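Local coordinates for histidinol dehydrogenase (Elizabethkingia anophelis NUHP1, PDB 6AN0), which probably catalyses the two successive NAD-dependent oxidations that turn L-histidinol into L-histidine, using a bound zinc ion, at residues S95-F100 with T143-G148; Q194-M199 with D210-P215; D259-A264 with E290-Q295. One frame throughout, in Å; residues are numbered along the deposited sequence.

Interaction 1 of 3, residues S95-F100 with T143-G148; sequences SNIEKF and TVLMLG. With EDO (1,2-ethanediol), chain C.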
ATOM      1  N   SER A  95      11.767  23.035  -4.000  1.00 24.49           N
ATOM      2  CA  SER A  95      13.084  22.676  -3.490  0.52 24.65           C
ATOM      3  C   SER A  95      12.980  21.946  -2.157  1.00 24.55           C
ATOM      4  O   SER A  95      13.676  20.946  -1.936  1.00 26.09           O
ATOM      5  CB  SER A  95      13.955  23.924  -3.366  0.52 27.25           C
ATOM      6  OG  SER A  95      14.442  24.325  -4.635  0.52 30.34           O
ATOM      7  N   ASN A  96      12.112  22.421  -1.261  1.00 23.41           N
ATOM      8  CA  ASN A  96      11.971  21.793   0.049  1.00 24.41           C
ATOM      9  C   ASN A  96      11.337  20.418  -0.055  1.00 23.92           C
ATOM     10  O   ASN A  96      11.774  19.476   0.616  1.00 21.86           O
ATOM     11  CB  ASN A  96      11.141  22.685   0.969  1.00 23.14           C
ATOM     12  CG  ASN A  96      11.894  23.913   1.409  1.00 30.42           C
ATOM     13  OD1 ASN A  96      13.116  23.939   1.347  1.00 27.38           O
ATOM     14  ND2 ASN A  96      11.172  24.941   1.851  1.00 27.35           N
ATOM     15  N   ILE A  97      10.287  20.294  -0.873  1.00 21.57           N
ATOM     16  CA  ILE A  97       9.666  18.997  -1.114  1.00 19.36           C
ATOM     17  C   ILE A  97      10.674  18.024  -1.726  1.00 20.19           C
ATOM     18  O   ILE A  97      10.763  16.854  -1.320  1.00 20.67           O
ATOM     19  CB  ILE A  97       8.423  19.176  -2.013  1.00 21.57           C
ATOM     20  CG1 ILE A  97       7.333  19.952  -1.262  1.00 24.05           C
ATOM     21  CG2 ILE A  97       7.902  17.814  -2.500  1.00 21.56           C
ATOM     22  CD1 ILE A  97       6.269  20.594  -2.175  1.00 29.23           C
ATOM     23  N   GLU A  98      11.450  18.489  -2.707  1.00 19.23           N
ATOM     24  CA  GLU A  98      12.428  17.604  -3.335  1.00 21.08           C
ATOM     25  C   GLU A  98      13.476  17.155  -2.326  1.00 25.64           C
ATOM     26  O   GLU A  98      13.846  15.976  -2.282  1.00 23.07           O
ATOM     27  CB  GLU A  98      13.104  18.306  -4.521  1.00 20.18           C
ATOM     28  CG  GLU A  98      14.020  17.370  -5.317  1.00 32.31           C
ATOM     29  CD  GLU A  98      14.625  18.031  -6.550  1.00 59.25           C
ATOM     30  OE1 GLU A  98      14.544  19.272  -6.666  1.00 69.51           O
ATOM     31  OE2 GLU A  98      15.179  17.306  -7.404  1.00 67.18           O
ATOM     32  N   LYS A  99      13.956  18.083  -1.498  1.00 21.35           N
ATOM     33  CA  LYS A  99      14.998  17.737  -0.539  1.00 24.04           C
ATOM     34  C   LYS A  99      14.511  16.683   0.453  1.00 24.99           C
ATOM     35  O   LYS A  99      15.215  15.701   0.731  1.00 22.40           O
ATOM     36  CB  LYS A  99      15.470  19.002   0.176  1.00 25.15           C
ATOM     37  CG  LYS A  99      16.685  18.808   1.048  1.00 38.05           C
ATOM     38  CD  LYS A  99      17.277  20.142   1.500  1.00 41.36           C
ATOM     39  CE  LYS A  99      18.421  19.915   2.478  1.00 48.59           C
ATOM     40  NZ  LYS A  99      18.925  21.200   3.049  1.00 57.44           N
ATOM     41  N   PHE A 100      13.299  16.855   0.984  1.00 20.29           N
ATOM     42  CA  PHE A 100      12.809  15.914   1.987  1.00 22.73           C
ATOM     43  C   PHE A 100      12.502  14.548   1.382  1.00 24.12           C
ATOM     44  O   PHE A 100      12.796  13.514   1.998  1.00 20.54           O
ATOM     45  CB  PHE A 100      11.555  16.464   2.684  1.00 21.86           C
ATOM     46  CG  PHE A 100      11.008  15.545   3.756  1.00 22.30           C
ATOM     47  CD1 PHE A 100      11.764  15.258   4.885  1.00 23.95           C
ATOM     48  CD2 PHE A 100       9.743  14.977   3.638  1.00 21.32           C
ATOM     49  CE1 PHE A 100      11.282  14.419   5.892  1.00 24.32           C
ATOM     50  CE2 PHE A 100       9.241  14.137   4.646  1.00 19.10           C
ATOM     51  CZ  PHE A 100      10.010  13.859   5.776  1.00 24.04           C
ATOM     52  N   THR A 143      -0.758  20.389  -5.006  1.00 21.94           N
ATOM     53  CA  THR A 143      -0.809  18.933  -5.116  1.00 18.08           C
ATOM     54  C   THR A 143       0.039  18.420  -6.276  1.00 22.43           C
ATOM     55  O   THR A 143       0.552  17.295  -6.222  1.00 20.73           O
ATOM     56  CB  THR A 143      -2.268  18.493  -5.258  1.00 27.22           C
ATOM     57  OG1 THR A 143      -2.988  18.959  -4.118  1.00 25.71           O
ATOM     58  CG2 THR A 143      -2.387  16.968  -5.319  1.00 27.94           C
ATOM     59  N   VAL A 144       0.196  19.220  -7.334  1.00 21.48           N
ATOM     60  CA  VAL A 144       1.080  18.826  -8.430  1.00 23.06           C
ATOM     61  C   VAL A 144       2.499  18.607  -7.914  1.00 20.39           C
ATOM     62  O   VAL A 144       3.151  17.610  -8.249  1.00 20.91           O
ATOM     63  CB  VAL A 144       1.043  19.872  -9.558  1.00 27.74           C
ATOM     64  CG1 VAL A 144       2.035  19.501 -10.646  1.00 19.60           C
ATOM     65  CG2 VAL A 144      -0.375  19.996 -10.122  1.00 23.42           C
ATOM     66  N   LEU A 145       2.999  19.535  -7.088  1.00 20.16           N
ATOM     67  CA  LEU A 145       4.329  19.353  -6.498  1.00 19.80           C
ATOM     68  C   LEU A 145       4.390  18.107  -5.624  1.00 24.61           C
ATOM     69  O   LEU A 145       5.369  17.348  -5.675  1.00 21.49           O
ATOM     70  CB  LEU A 145       4.724  20.576  -5.663  1.00 15.95           C
ATOM     71  CG  LEU A 145       4.898  21.904  -6.393  1.00 24.52           C
ATOM     72  CD1 LEU A 145       5.228  23.011  -5.393  1.00 27.61           C
ATOM     73  CD2 LEU A 145       5.978  21.780  -7.468  1.00 25.21           C
ATOM     74  N   MET A 146       3.359  17.890  -4.803  1.00 19.90           N
ATOM     75  CA  MET A 146       3.380  16.814  -3.811  1.00 19.53           C
ATOM     76  C   MET A 146       3.416  15.430  -4.454  1.00 23.90           C
ATOM     77  O   MET A 146       3.939  14.479  -3.856  1.00 20.85           O
ATOM     78  CB  MET A 146       2.147  16.909  -2.905  1.00 18.35           C
ATOM     79  CG  MET A 146       2.076  18.165  -2.043  1.00 22.08           C
ATOM     80  SD  MET A 146       3.423  18.224  -0.836  1.00 25.61           S
ATOM     81  CE  MET A 146       3.308  19.920  -0.240  1.00 23.30           C
ATOM     82  N   LEU A 147       2.809  15.276  -5.624  1.00 19.58           N
ATOM     83  CA  LEU A 147       2.745  13.979  -6.287  1.00 18.25           C
ATOM     84  C   LEU A 147       3.753  13.857  -7.414  1.00 19.48           C
ATOM     85  O   LEU A 147       4.336  12.785  -7.601  1.00 22.14           O
ATOM     86  CB  LEU A 147       1.336  13.730  -6.836  1.00 21.32           C
ATOM     87  CG  LEU A 147       0.245  13.804  -5.769  1.00 21.75           C
ATOM     88  CD1 LEU A 147      -1.129  13.619  -6.407  1.00 22.32           C
ATOM     89  CD2 LEU A 147       0.453  12.767  -4.657  1.00 21.04           C
ATOM     90  N   GLY A 148       4.008  14.958  -8.126  1.00 19.29           N
ATOM     91  CA  GLY A 148       4.939  14.909  -9.245  1.00 18.40           C
ATOM     92  C   GLY A 148       6.392  14.784  -8.815  1.00 20.02           C
ATOM     93  O   GLY A 148       7.186  14.112  -9.478  1.00 22.04           O
TER
HETATM   94  C1  EDO C 502      12.039  17.296  -9.442  1.00 48.76           C
HETATM   95  O1  EDO C 502      12.752  16.054  -9.380  1.00 60.75           O
HETATM   96  C2  EDO C 502      11.181  17.354 -10.698  1.00 40.75           C
HETATM   97  O2  EDO C 502      11.990  17.555 -11.865  1.00 57.49           O

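Interaction 2 of 3, residues Q194-M199 with D210-P215; sequences QAIGAM and DKIFGP. With EDO (1,2-ethanediol), chain D.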
ATOM      1  N   GLN A 194     -14.518   9.619 -16.006  1.00 23.84           N
ATOM      2  CA  GLN A 194     -13.937   9.312 -17.309  1.00 21.29           C
ATOM      3  C   GLN A 194     -12.421   9.485 -17.317  1.00 25.64           C
ATOM      4  O   GLN A 194     -11.722   8.711 -17.982  1.00 21.97           O
ATOM      5  CB  GLN A 194     -14.605  10.153 -18.416  1.00 21.59           C
ATOM      6  CG  GLN A 194     -14.527  11.705 -18.260  1.00 22.95           C
ATOM      7  CD  GLN A 194     -15.649  12.296 -17.395  1.00 25.93           C
ATOM      8  OE1 GLN A 194     -16.344  11.578 -16.676  1.00 25.33           O
ATOM      9  NE2 GLN A 194     -15.819  13.618 -17.463  1.00 26.75           N
ATOM     10  N   ALA A 195     -11.886  10.456 -16.566  1.00 18.98           N
ATOM     11  CA  ALA A 195     -10.434  10.573 -16.454  1.00 21.65           C
ATOM     12  C   ALA A 195      -9.833   9.362 -15.752  1.00 23.29           C
ATOM     13  O   ALA A 195      -8.812   8.820 -16.197  1.00 20.07           O
ATOM     14  CB  ALA A 195     -10.045  11.858 -15.714  1.00 21.40           C
ATOM     15  N   ILE A 196     -10.443   8.932 -14.642  1.00 20.56           N
ATOM     16  CA  ILE A 196      -9.948   7.745 -13.939  1.00 18.68           C
ATOM     17  C   ILE A 196     -10.012   6.528 -14.857  1.00 23.27           C
ATOM     18  O   ILE A 196      -9.095   5.693 -14.876  1.00 21.83           O
ATOM     19  CB  ILE A 196     -10.752   7.517 -12.639  1.00 23.99           C
ATOM     20  CG1 ILE A 196     -10.605   8.707 -11.682  1.00 21.23           C
ATOM     21  CG2 ILE A 196     -10.339   6.209 -11.960  1.00 23.25           C
ATOM     22  CD1 ILE A 196      -9.141   9.100 -11.412  1.00 21.08           C
ATOM     23  N   GLY A 197     -11.096   6.409 -15.631  1.00 23.69           N
ATOM     24  CA  GLY A 197     -11.229   5.283 -16.545  1.00 19.82           C
ATOM     25  C   GLY A 197     -10.186   5.315 -17.645  1.00 24.54           C
ATOM     26  O   GLY A 197      -9.621   4.277 -18.014  1.00 24.22           O
ATOM     27  N   ALA A 198      -9.894   6.511 -18.163  1.00 18.92           N
ATOM     28  CA  ALA A 198      -8.859   6.635 -19.180  1.00 21.28           C
ATOM     29  C   ALA A 198      -7.500   6.186 -18.639  1.00 18.27           C
ATOM     30  O   ALA A 198      -6.744   5.498 -19.334  1.00 22.32           O
ATOM     31  CB  ALA A 198      -8.802   8.073 -19.689  1.00 22.18           C
ATOM     32  N   MET A 199      -7.174   6.549 -17.403  1.00 18.22           N
ATOM     33  CA  MET A 199      -5.899   6.092 -16.850  1.00 20.30           C
ATOM     34  C   MET A 199      -5.932   4.628 -16.444  1.00 22.59           C
ATOM     35  O   MET A 199      -4.875   3.997 -16.355  1.00 24.18           O
ATOM     36  CB  MET A 199      -5.489   6.963 -15.663  1.00 20.61           C
ATOM     37  CG  MET A 199      -5.177   8.414 -16.084  1.00 18.90           C
ATOM     38  SD  MET A 199      -4.553   9.442 -14.730  1.00 23.98           S
ATOM     39  CE  MET A 199      -6.034   9.700 -13.754  1.00 23.67           C
ATOM     40  N   ASP A 210      -0.108   2.378 -14.099  1.00 18.41           N
ATOM     41  CA  ASP A 210      -0.015   1.276 -13.148  1.00 18.62           C
ATOM     42  C   ASP A 210      -0.557   1.649 -11.776  1.00 17.46           C
ATOM     43  O   ASP A 210      -1.014   0.770 -11.037  1.00 18.83           O
ATOM     44  CB  ASP A 210       1.443   0.818 -12.990  1.00 17.15           C
ATOM     45  CG  ASP A 210       2.055   0.350 -14.304  1.00 28.62           C
ATOM     46  OD1 ASP A 210       3.156   0.829 -14.662  1.00 25.37           O
ATOM     47  OD2 ASP A 210       1.433  -0.507 -14.975  1.00 24.49           O
ATOM     48  N   LYS A 211      -0.499   2.932 -11.424  1.00 18.06           N
ATOM     49  CA  LYS A 211      -0.958   3.420 -10.128  1.00 16.06           C
ATOM     50  C   LYS A 211      -1.471   4.844 -10.313  1.00 19.70           C
ATOM     51  O   LYS A 211      -0.843   5.644 -11.016  1.00 19.58           O
ATOM     52  CB  LYS A 211       0.171   3.369  -9.084  1.00 15.17           C
ATOM     53  CG  LYS A 211      -0.269   3.669  -7.653  1.00 19.65           C
ATOM     54  CD  LYS A 211       0.819   3.232  -6.643  1.00 19.18           C
ATOM     55  CE  LYS A 211       0.431   3.555  -5.202  1.00 17.11           C
ATOM     56  NZ  LYS A 211       1.437   2.968  -4.229  1.00 17.51           N
ATOM     57  N   ILE A 212      -2.609   5.154  -9.682  1.00 16.41           N
ATOM     58  CA  ILE A 212      -3.263   6.458  -9.802  1.00 16.17           C
ATOM     59  C   ILE A 212      -3.266   7.151  -8.444  1.00 18.44           C
ATOM     60  O   ILE A 212      -3.643   6.546  -7.434  1.00 20.28           O
ATOM     61  CB  ILE A 212      -4.699   6.308 -10.340  1.00 23.98           C
ATOM     62  CG1 ILE A 212      -4.678   5.725 -11.765  1.00 20.70           C
ATOM     63  CG2 ILE A 212      -5.454   7.646 -10.271  1.00 19.42           C
ATOM     64  CD1 ILE A 212      -6.061   5.221 -12.268  1.00 18.52           C
ATOM     65  N   PHE A 213      -2.876   8.429  -8.435  1.00 18.93           N
ATOM     66  CA  PHE A 213      -2.745   9.254  -7.240  1.00 17.44           C
ATOM     67  C   PHE A 213      -3.660  10.470  -7.323  1.00 24.43           C
ATOM     68  O   PHE A 213      -3.892  11.011  -8.408  1.00 22.51           O
ATOM     69  CB  PHE A 213      -1.319   9.782  -7.087  1.00 20.03           C
ATOM     70  CG  PHE A 213      -0.301   8.731  -6.796  1.00 20.15           C
ATOM     71  CD1 PHE A 213       0.182   8.566  -5.508  1.00 20.51           C
ATOM     72  CD2 PHE A 213       0.187   7.914  -7.813  1.00 22.02           C
ATOM     73  CE1 PHE A 213       1.144   7.600  -5.230  1.00 18.20           C
ATOM     74  CE2 PHE A 213       1.146   6.949  -7.539  1.00 23.33           C
ATOM     75  CZ  PHE A 213       1.622   6.792  -6.253  1.00 19.66           C
ATOM     76  N   GLY A 214      -4.121  10.942  -6.165  1.00 21.80           N
ATOM     77  CA  GLY A 214      -4.773  12.234  -6.074  1.00 22.54           C
ATOM     78  C   GLY A 214      -6.234  12.134  -5.666  1.00 24.54           C
ATOM     79  O   GLY A 214      -6.995  11.348  -6.225  1.00 28.21           O
ATOM     80  N   PRO A 215      -6.646  12.915  -4.672  1.00 33.02           N
ATOM     81  CA  PRO A 215      -8.047  12.885  -4.235  1.00 29.61           C
ATOM     82  C   PRO A 215      -8.962  13.698  -5.141  1.00 26.50           C
ATOM     83  O   PRO A 215      -8.531  14.524  -5.945  1.00 27.76           O
ATOM     84  CB  PRO A 215      -7.988  13.490  -2.826  1.00 32.15           C
ATOM     85  CG  PRO A 215      -6.799  14.390  -2.863  1.00 37.80           C
ATOM     86  CD  PRO A 215      -5.794  13.669  -3.730  1.00 39.43           C
TER
HETATM   87  C1  EDO D 503       0.529   5.826   0.575  0.65 28.30           C
HETATM   88  O1  EDO D 503       1.798   5.169   0.455  0.65 26.70           O
HETATM   89  C2  EDO D 503       0.105   6.132  -0.855  0.65 24.08           C
HETATM   90  O2  EDO D 503       0.248   4.921  -1.582  0.65  7.31           O

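Interaction 3 of 3, residues D259-A264 with E290-Q295; sequences DLLSQA and ENQLTQ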
ATOM      1  N   ASP A 259      -5.315  28.240  12.904  1.00 24.51           N
ATOM      2  CA  ASP A 259      -5.076  26.888  12.398  1.00 23.96           C
ATOM      3  C   ASP A 259      -6.388  26.142  12.170  1.00 25.34           C
ATOM      4  O   ASP A 259      -6.586  25.516  11.118  1.00 24.55           O
ATOM      5  CB  ASP A 259      -4.172  26.120  13.364  1.00 21.88           C
ATOM      6  CG  ASP A 259      -2.762  26.704  13.420  1.00 30.41           C
ATOM      7  OD1 ASP A 259      -2.352  27.338  12.424  1.00 31.03           O
ATOM      8  OD2 ASP A 259      -2.064  26.532  14.445  1.00 32.63           O
ATOM      9  N   LEU A 260      -7.294  26.192  13.151  1.00 23.28           N
ATOM     10  CA  LEU A 260      -8.610  25.583  12.985  1.00 26.04           C
ATOM     11  C   LEU A 260      -9.322  26.143  11.763  1.00 26.95           C
ATOM     12  O   LEU A 260      -9.902  25.392  10.969  1.00 25.99           O
ATOM     13  CB  LEU A 260      -9.463  25.814  14.231  1.00 24.27           C
ATOM     14  CG  LEU A 260      -8.986  25.190  15.539  1.00 28.79           C
ATOM     15  CD1 LEU A 260      -9.902  25.637  16.663  1.00 31.06           C
ATOM     16  CD2 LEU A 260      -8.951  23.663  15.412  1.00 21.70           C
ATOM     17  N   LEU A 261      -9.313  27.468  11.611  1.00 21.76           N
ATOM     18  CA  LEU A 261     -10.037  28.061  10.492  1.00 24.22           C
ATOM     19  C   LEU A 261      -9.367  27.747   9.162  1.00 28.35           C
ATOM     20  O   LEU A 261     -10.049  27.664   8.137  1.00 25.18           O
ATOM     21  CB  LEU A 261     -10.174  29.566  10.697  1.00 20.37           C
ATOM     22  CG  LEU A 261     -11.177  29.922  11.802  1.00 26.29           C
ATOM     23  CD1 LEU A 261     -11.124  31.390  12.146  1.00 24.71           C
ATOM     24  CD2 LEU A 261     -12.587  29.542  11.367  1.00 30.04           C
ATOM     25  N   SER A 262      -8.044  27.553   9.157  1.00 29.35           N
ATOM     26  CA  SER A 262      -7.378  27.174   7.915  0.52 25.20           C
ATOM     27  C   SER A 262      -7.872  25.817   7.425  1.00 27.10           C
ATOM     28  O   SER A 262      -8.103  25.632   6.226  1.00 27.10           O
ATOM     29  CB  SER A 262      -5.853  27.183   8.091  0.52 22.99           C
ATOM     30  OG  SER A 262      -5.391  26.128   8.914  0.52 25.03           O
ATOM     31  N   GLN A 263      -8.067  24.864   8.337  1.00 24.46           N
ATOM     32  CA  GLN A 263      -8.617  23.575   7.935  1.00 25.03           C
ATOM     33  C   GLN A 263     -10.101  23.685   7.577  1.00 23.96           C
ATOM     34  O   GLN A 263     -10.555  23.062   6.607  1.00 26.14           O
ATOM     35  CB  GLN A 263      -8.415  22.553   9.055  1.00 24.48           C
ATOM     36  CG  GLN A 263      -8.962  21.166   8.719  1.00 30.75           C
ATOM     37  CD  GLN A 263      -8.288  20.587   7.499  1.00 38.00           C
ATOM     38  OE1 GLN A 263      -8.902  20.440   6.443  1.00 48.54           O
ATOM     39  NE2 GLN A 263      -7.013  20.271   7.630  1.00 27.24           N
ATOM     40  N   ALA A 264     -10.872  24.477   8.337  1.00 24.51           N
ATOM     41  CA  ALA A 264     -12.323  24.544   8.126  1.00 25.40           C
ATOM     42  C   ALA A 264     -12.680  25.132   6.770  1.00 28.52           C
ATOM     43  O   ALA A 264     -13.682  24.727   6.168  1.00 27.34           O
ATOM     44  CB  ALA A 264     -12.997  25.373   9.218  1.00 24.08           C
ATOM     45  N   GLU A 290     -14.372  33.101  16.557  1.00 31.06           N
ATOM     46  CA  GLU A 290     -15.517  33.920  16.179  1.00 32.19           C
ATOM     47  C   GLU A 290     -15.065  35.214  15.516  1.00 34.90           C
ATOM     48  O   GLU A 290     -15.612  35.616  14.481  1.00 37.75           O
ATOM     49  CB  GLU A 290     -16.385  34.223  17.407  1.00 39.44           C
ATOM     50  CG  GLU A 290     -17.122  33.012  17.968  1.00 51.49           C
ATOM     51  CD  GLU A 290     -17.837  32.205  16.891  1.00 67.19           C
ATOM     52  OE1 GLU A 290     -17.526  31.004  16.738  1.00 75.29           O
ATOM     53  OE2 GLU A 290     -18.704  32.772  16.191  1.00 74.17           O
ATOM     54  N   ASN A 291     -14.066  35.883  16.105  1.00 33.15           N
ATOM     55  CA  ASN A 291     -13.596  37.152  15.555  1.00 39.17           C
ATOM     56  C   ASN A 291     -12.927  36.962  14.198  1.00 34.20           C
ATOM     57  O   ASN A 291     -13.191  37.724  13.261  1.00 37.75           O
ATOM     58  CB  ASN A 291     -12.639  37.829  16.530  1.00 39.84           C
ATOM     59  CG  ASN A 291     -13.352  38.405  17.729  1.00 60.53           C
ATOM     60  OD1 ASN A 291     -14.575  38.560  17.720  1.00 69.76           O
ATOM     61  ND2 ASN A 291     -12.593  38.737  18.768  1.00 69.53           N
ATOM     62  N   GLN A 292     -12.064  35.953  14.071  1.00 33.67           N
ATOM     63  CA  GLN A 292     -11.380  35.723  12.802  1.00 28.14           C
ATOM     64  C   GLN A 292     -12.332  35.239  11.717  1.00 35.49           C
ATOM     65  O   GLN A 292     -12.137  35.560  10.540  1.00 34.00           O
ATOM     66  CB  GLN A 292     -10.243  34.710  12.979  1.00 25.47           C
ATOM     67  CG  GLN A 292      -9.094  35.225  13.821  1.00 27.40           C
ATOM     68  CD  GLN A 292      -7.969  34.217  13.924  1.00 33.52           C
ATOM     69  OE1 GLN A 292      -7.700  33.485  12.974  1.00 30.68           O
ATOM     70  NE2 GLN A 292      -7.310  34.169  15.080  1.00 30.98           N
ATOM     71  N   LEU A 293     -13.361  34.470  12.088  1.00 30.63           N
ATOM     72  CA  LEU A 293     -14.299  33.953  11.096  1.00 36.94           C
ATOM     73  C   LEU A 293     -14.943  35.078  10.294  1.00 37.29           C
ATOM     74  O   LEU A 293     -15.167  34.935   9.087  1.00 37.14           O
ATOM     75  CB  LEU A 293     -15.370  33.106  11.784  1.00 37.18           C
ATOM     76  CG  LEU A 293     -16.448  32.489  10.890  1.00 36.72           C
ATOM     77  CD1 LEU A 293     -15.814  31.591   9.845  1.00 36.86           C
ATOM     78  CD2 LEU A 293     -17.444  31.714  11.724  1.00 35.43           C
ATOM     79  N   THR A 294     -15.236  36.210  10.944  1.00 33.42           N
ATOM     80  CA  THR A 294     -15.900  37.318  10.264  1.00 44.23           C
ATOM     81  C   THR A 294     -15.100  37.844   9.079  1.00 42.42           C
ATOM     82  O   THR A 294     -15.677  38.471   8.184  1.00 43.30           O
ATOM     83  CB  THR A 294     -16.169  38.472  11.241  1.00 48.16           C
ATOM     84  OG1 THR A 294     -14.931  38.950  11.780  1.00 53.20           O
ATOM     85  CG2 THR A 294     -17.068  38.023  12.382  1.00 43.31           C
ATOM     86  N   GLN A 295     -13.794  37.604   9.045  1.00 37.07           N
ATOM     87  CA  GLN A 295     -12.935  38.158   8.012  1.00 41.63           C
ATOM     88  C   GLN A 295     -12.670  37.194   6.859  1.00 43.32           C
ATOM     89  O   GLN A 295     -11.963  37.564   5.916  1.00 44.13           O
ATOM     90  CB  GLN A 295     -11.606  38.602   8.634  1.00 43.84           C
ATOM     91  CG  GLN A 295     -11.781  39.546   9.819  1.00 50.85           C
ATOM     92  CD  GLN A 295     -12.515  40.827   9.446  1.00 54.71           C
ATOM     93  OE1 GLN A 295     -12.081  41.570   8.568  1.00 49.48           O
ATOM     94  NE2 GLN A 295     -13.633  41.088  10.116  1.00 51.60           N
TER

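Interaction 1 of 3, residues S95-F100 with T143-G148
Ile97 meets Leu145 and Met146 with no ring and no flat side chain between them. The nearest atom of a planar group to Ile97 CG2 is the backbone O of Leu145, at 4.1 Å. The other branch of Ile97 does most of the touching. Its CD1 lies 3.8 Å from Leu145 CB and 3.6 Å from Met146 CE. Ile97 CD1 is also 3.9 Å from Met146 SD, so the methyl rests against the sulfur and the terminal methyl of Met146. The side chains of Leu145 and Met146 each cross that of Ile97 at about a right angle. Met146 starts from a CB that points away from helix 84-102. A bend at chi2 (-65°) turns its end back, and SD and CE then reach the isoleucine. The side chains that touch are apolar and buried, and no hydrogen bond joins the two segments. Beside them, the Glu98 carboxylate makes a weak hydrogen bond with a 1,2-ethanediol, Glu98 OE2 to O1 at 3.4 Å. Lys99 reaches the second subunit, where its NZ bonds to Glu112 O of that subunit. The Met146 side chain is about 6 Å from that of Asp364, a zinc ligand here. Helix 142-154 joins the parallel strands 117-132 and 158-163. The arrangement is thus helix-helix packing onto the crossover helix of a beta-alpha-beta unit.

Interaction 2 of 3, residues Q194-M199 with D210-P215
Residues 194-199 of helix 192-201 and residues 210-215, which hold strand 211-213, come nearest at Met199 and Ile212, whose CA atoms are 7.5 Å apart. No hydrogen bond joins the two segments, and contact is made through side chains and one backbone oxygen. Ile212 points its side chain toward the helix, while its neighbours Lys211 and Phe213 point away. Ile212 carries its side of the contact with both branches. CD1 lies 3.9 Å from Met199 CB and 4.0 Å from Ile196 O. CG2 takes the ends of two side chains, with Ile196 CD1 and Met199 CE each at 4.1 Å. Ile196 and Met199 stand three residues apart on the helix, so Ile212 is held by side chains from successive turns. Met199 is extended at chi2 and bends at chi3 (-73°), which brings CE over to the CG2 branch. On the face of the strand turned away from the helix, Lys211 NZ makes a weak bond to 1,2-ethanediol O2 at 3.5 Å, and it also bonds to Ser389 O. Phe213 stacks with Phe390 on that side. Gln194, in the same helix, is a predicted NAD-binding residue, as is Tyr132, whose side chain is about 4 Å from that of Ile196. The helix leads from strand 186-189 to strand 211-213 as a beta-alpha-beta crossover. The strand order 186-189, 158-163, 117-132, 211-213, 233-234 is that of a Rossmann-type sheet. Met199 also packs on Thr160 and Cys162 of strand 158-163, and strand 211-213 lies parallel between strands 117-132 and 233-234.

Interaction 3 of 3, residues D259-A264 with E290-Q295
Residues 259-264 of helix 253-264 and residues 290-295, which begin on helix 279-293, have their nearest CA atoms at Leu261 and Leu293, 7.3 Å apart. The two helices belong to two successive beta-alpha-beta units: strand 242-247, helix 253-264, strand 271-276, helix 279-293, helix 299-307 and strand 310-313. All three strands lie in one parallel sheet. Leu261 is the side chain that bridges the pair. Its CB points toward helix 279-293, and its two methyl groups divide the work. CD1 presses on Gln292 CB at 3.5 Å and lies 3.8 Å from Leu293 N, so it meets side chain and backbone together. CD2 meets Leu293 CD1 at 4.1 Å, and here the two leucines cross at about a right angle. Leu293 also packs on Lys299, Ala302 and Ser303 of helix 299-307. Gln292 combines an apolar and a polar role. Its CB takes the leucine methyl, and the extended chain beyond it carries the amide to helix 253-264. There NE2 bonds to Glu254 O and also to Gln288 OE1 of its own helix. The amide nitrogen, in a buried residue, thus has two acceptors.

Gln263, on the same helix as Leu261, is predicted to bind zinc and substrate, and its OE1 bonds to Ser241 OG. The second subunit reaches this helix too, where Arg430 of that subunit makes a salt bridge with Asp259. Beyond the contact, after Leu293, side-chain bonds hold the chain. Thr294 OG1 donates to Asn291 O at 2.6 Å, and Thr294 OG1 in turn accepts a bond from Gln295 NE2 at 3.0 Å, with an N-H...acceptor angle of 162°.

Overall arrangement
The three contacts follow one another along the chain without overlap. Interaction 2 includes a strand of the mixed sheet; in interaction 1, helix 142-154 connects two strands of that sheet. Their centres are 20 Å apart. They touch: Leu147 CD1 lies 3.9 Å from Phe213 CB, on the side of strand 211-213 turned away from helix 192-201. Two helices thus pack against this strand from different sides. The helices of interaction 3 connect strands of the six-stranded parallel sheet. Its centre is 27 Å from interaction 1 and 34 Å from interaction 2, and it touches neither. The side chains of Met146 and Leu261 lie about 10 and 11 Å from a bound zinc ion. Interaction 2 lies by the predicted NAD site. All three reach the second subunit, interaction 2 through Asp210 alone.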